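Local coordinates for carbohydrate binding module (Uncultured bacterium, PDB 2W3J), which probably binds uronic acid sugars as a calcium-containing family 35 carbohydrate-binding module, at residues T54-F59 against S123-G128. Residues are numbered along the deposited sequence; the frame is centred on the assembly and turned at random. Where two conformers were deposited one is given.
Sequences TAQIRF and SIRVTG
I57 and I124 meet on the buried face of two neighbouring antiparallel strands, their side chains crossing obliquely with I57 CG1 3.8 Å from I124 CG1. I124 holds CG1 anti to its own backbone N (chi1 -172°), and its CD1 touches both I57 CG1, at 3.8 Å, and the methyl of A55, 4.0 Å from A55 CB. V126 CG2 reaches the same methyl beside I124 CD1, 4.2 Å from A55 CB. Beyond this layer I124 rests on W43 and V126 on L45, both from strand 40-47 of the facing sheet; such stacking of two antiparallel sheets is the β-sandwich of family 6-like and family 35 modules, and the pair described here lies mid-sheet, between strands 2-5 and 93-101. Backbone bonds fix the register: Q56 N to R125 O (2.7 Å), returned by R125 N to Q56 O, then R58 N to S123 O. On the opposite face the partly exposed Q56, R58 and R125 make the looser, wetter side, whereas S123 among them is buried beside strand 2-5, against L3 and E5. Here a water gives a hydrogen bond to Q56 O and shares another with S123 OG, 2.8 Å away, while R58 passes S123 with little more than its CB methylene. The extended R58 chain carries its guanidinium off to a salt bridge with D122, a residue of a calcium site. At the far end, T127 N comes nearly straight along the C=O axis to T54 O at 2.9 Å. T127 has two conformers; in the one given, OG1 also lies 2.9 Å from T54 O, at a C=O...donor angle of 129°, a second bond that remains doubtful. A second water links T54 N and T127 O.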
ATOM      1  N   THR A  54      -1.271  11.339  -7.134  1.00 22.97           N
ATOM      2  CA  THR A  54      -1.919  10.043  -7.381  1.00 23.16           C
ATOM      3  C   THR A  54      -0.983   8.916  -6.946  1.00 22.12           C
ATOM      4  O   THR A  54       0.173   8.874  -7.386  1.00 22.35           O
ATOM      5  CB  THR A  54      -2.225   9.841  -8.859  1.00 23.69           C
ATOM      6  OG1 THR A  54      -3.018  10.944  -9.311  1.00 28.68           O
ATOM      7  CG2 THR A  54      -2.995   8.557  -9.055  1.00 23.63           C
ATOM      8  N   ALA A  55      -1.482   8.028  -6.076  1.00 19.88           N
ATOM      9  CA  ALA A  55      -0.755   6.810  -5.680  1.00 19.32           C
ATOM     10  C   ALA A  55      -1.433   5.638  -6.374  1.00 18.58           C
ATOM     11  O   ALA A  55      -2.640   5.653  -6.638  1.00 18.55           O
ATOM     12  CB  ALA A  55      -0.792   6.608  -4.175  1.00 18.03           C
ATOM     13  N   GLN A  56      -0.649   4.639  -6.740  1.00 17.52           N
ATOM     14  CA  GLN A  56      -1.234   3.429  -7.262  1.00 16.47           C
ATOM     15  C   GLN A  56      -0.753   2.234  -6.445  1.00 16.00           C
ATOM     16  O   GLN A  56       0.444   2.027  -6.283  1.00 16.04           O
ATOM     17  CB  GLN A  56      -0.823   3.233  -8.724  1.00 17.76           C
ATOM     18  CG  GLN A  56      -1.425   1.946  -9.318  1.00 19.18           C
ATOM     19  CD  GLN A  56      -1.200   1.852 -10.796  1.00 22.41           C
ATOM     20  OE1 GLN A  56      -1.986   2.384 -11.603  1.00 27.56           O
ATOM     21  NE2 GLN A  56      -0.130   1.189 -11.173  1.00 19.94           N
ATOM     22  N   ILE A  57      -1.695   1.441  -5.950  1.00 14.19           N
ATOM     23  CA  ILE A  57      -1.355   0.261  -5.145  1.00 13.97           C
ATOM     24  C   ILE A  57      -1.542  -0.960  -5.990  1.00 13.93           C
ATOM     25  O   ILE A  57      -2.593  -1.135  -6.609  1.00 14.21           O
ATOM     26  CB  ILE A  57      -2.277   0.179  -3.898  1.00 13.87           C
ATOM     27  CG1 ILE A  57      -2.074   1.442  -3.049  1.00 15.45           C
ATOM     28  CG2 ILE A  57      -1.927  -1.090  -3.052  1.00 14.46           C
ATOM     29  CD1 ILE A  57      -3.135   1.627  -1.892  1.00 17.31           C
ATOM     30  N   ARG A  58      -0.499  -1.796  -6.082  1.00 13.14           N
ATOM     31  CA  ARG A  58      -0.610  -3.023  -6.874  1.00 13.16           C
ATOM     32  C   ARG A  58      -0.802  -4.183  -5.891  1.00 12.70           C
ATOM     33  O   ARG A  58      -0.111  -4.274  -4.882  1.00 12.54           O
ATOM     34  CB  ARG A  58       0.653  -3.243  -7.710  1.00 12.89           C
ATOM     35  CG  ARG A  58       0.564  -4.391  -8.697  1.00 12.97           C
ATOM     36  CD  ARG A  58       1.796  -4.378  -9.646  1.00 15.65           C
ATOM     37  NE  ARG A  58       1.674  -5.377 -10.711  1.00 18.86           N
ATOM     38  CZ  ARG A  58       2.287  -6.564 -10.720  1.00 18.45           C
ATOM     39  NH1 ARG A  58       3.051  -6.956  -9.700  1.00 18.36           N
ATOM     40  NH2 ARG A  58       2.093  -7.380 -11.754  1.00 16.72           N
ATOM     41  N   PHE A  59      -1.767  -5.046  -6.169  1.00 12.39           N
ATOM     42  CA  PHE A  59      -2.185  -6.014  -5.161  1.00 12.39           C
ATOM     43  C   PHE A  59      -2.698  -7.289  -5.785  1.00 11.81           C
ATOM     44  O   PHE A  59      -3.084  -7.319  -6.983  1.00 12.68           O
ATOM     45  CB  PHE A  59      -3.294  -5.403  -4.250  1.00 11.73           C
ATOM     46  CG  PHE A  59      -4.619  -5.152  -4.958  1.00 12.73           C
ATOM     47  CD1 PHE A  59      -5.661  -6.103  -4.904  1.00 13.64           C
ATOM     48  CD2 PHE A  59      -4.827  -3.967  -5.650  1.00 12.46           C
ATOM     49  CE1 PHE A  59      -6.888  -5.859  -5.536  1.00 14.61           C
ATOM     50  CE2 PHE A  59      -6.055  -3.711  -6.301  1.00 14.81           C
ATOM     51  CZ  PHE A  59      -7.091  -4.650  -6.234  1.00 16.69           C
ATOM     52  N   SER A 123       3.198  -3.389  -3.938  1.00 13.52           N
ATOM     53  CA  SER A 123       3.919  -2.116  -3.922  1.00 12.77           C
ATOM     54  C   SER A 123       2.926  -0.970  -3.883  1.00 13.46           C
ATOM     55  O   SER A 123       1.729  -1.133  -4.161  1.00 14.18           O
ATOM     56  CB  SER A 123       4.735  -1.992  -5.227  1.00 11.82           C
ATOM     57  OG  SER A 123       3.863  -2.051  -6.384  1.00 15.13           O
ATOM     58  N   ILE A 124       3.437   0.204  -3.550  1.00 12.62           N
ATOM     59  CA  ILE A 124       2.699   1.433  -3.783  1.00 14.45           C
ATOM     60  C   ILE A 124       3.600   2.379  -4.600  1.00 14.95           C
ATOM     61  O   ILE A 124       4.792   2.466  -4.341  1.00 15.60           O
ATOM     62  CB  ILE A 124       2.148   2.089  -2.483  1.00 14.72           C
ATOM     63  CG1 ILE A 124       1.227   3.249  -2.845  1.00 14.77           C
ATOM     64  CG2 ILE A 124       3.232   2.559  -1.487  1.00 15.17           C
ATOM     65  CD1 ILE A 124       0.551   3.813  -1.610  1.00 18.27           C
ATOM     66  N   ARG A 125       3.006   2.987  -5.624  1.00 16.54           N
ATOM     67  CA  ARG A 125       3.718   3.900  -6.526  0.50 17.83           C
ATOM     68  C   ARG A 125       3.099   5.280  -6.359  1.00 18.41           C
ATOM     69  O   ARG A 125       1.896   5.437  -6.543  1.00 19.37           O
ATOM     70  CB  ARG A 125       3.527   3.436  -7.971  0.50 17.98           C
ATOM     71  CG  ARG A 125       4.324   4.235  -9.031  0.50 19.79           C
ATOM     72  CD  ARG A 125       3.885   3.850 -10.424  0.50 21.59           C
ATOM     73  NE  ARG A 125       4.056   2.428 -10.708  0.50 21.35           N
ATOM     74  CZ  ARG A 125       5.175   1.902 -11.194  0.50 22.47           C
ATOM     75  NH1 ARG A 125       6.227   2.678 -11.427  0.50 22.69           N
ATOM     76  NH2 ARG A 125       5.250   0.599 -11.434  0.50 22.20           N
ATOM     77  N   VAL A 126       3.913   6.273  -6.001  1.00 18.62           N
ATOM     78  CA  VAL A 126       3.393   7.636  -5.903  1.00 19.56           C
ATOM     79  C   VAL A 126       3.931   8.443  -7.101  1.00 21.65           C
ATOM     80  O   VAL A 126       5.153   8.576  -7.262  1.00 21.52           O
ATOM     81  CB  VAL A 126       3.810   8.274  -4.568  1.00 20.49           C
ATOM     82  CG1 VAL A 126       3.293   9.751  -4.449  1.00 18.97           C
ATOM     83  CG2 VAL A 126       3.299   7.388  -3.393  1.00 19.60           C
ATOM     84  N   THR A 127       3.026   8.947  -7.926  1.00 22.94           N
ATOM     85  CA  THR A 127       3.451   9.690  -9.116  0.50 25.12           C
ATOM     86  C   THR A 127       3.581  11.182  -8.856  1.00 25.96           C
ATOM     87  O   THR A 127       2.935  11.739  -7.968  1.00 27.03           O
ATOM     88  CB  THR A 127       2.533   9.446 -10.320  0.50 24.97           C
ATOM     89  OG1 THR A 127       1.185   9.794  -9.986  0.50 25.70           O
ATOM     90  CG2 THR A 127       2.605   8.002 -10.738  0.50 26.27           C
ATOM     91  N   GLY A 128       4.451  11.829  -9.630  1.00 27.82           N
ATOM     92  CA  GLY A 128       4.725  13.252  -9.455  1.00 28.95           C
ATOM     93  C   GLY A 128       6.202  13.504  -9.217  1.00 30.07           C
ATOM     94  O   GLY A 128       6.936  12.623  -8.758  1.00 29.70           O
TER
HETATM   95  O   HOH W   1       0.516  12.709  -8.941  1.00 27.35           O
HETATM   96  O   HOH W   2       2.272   0.105  -7.277  1.00 19.61           O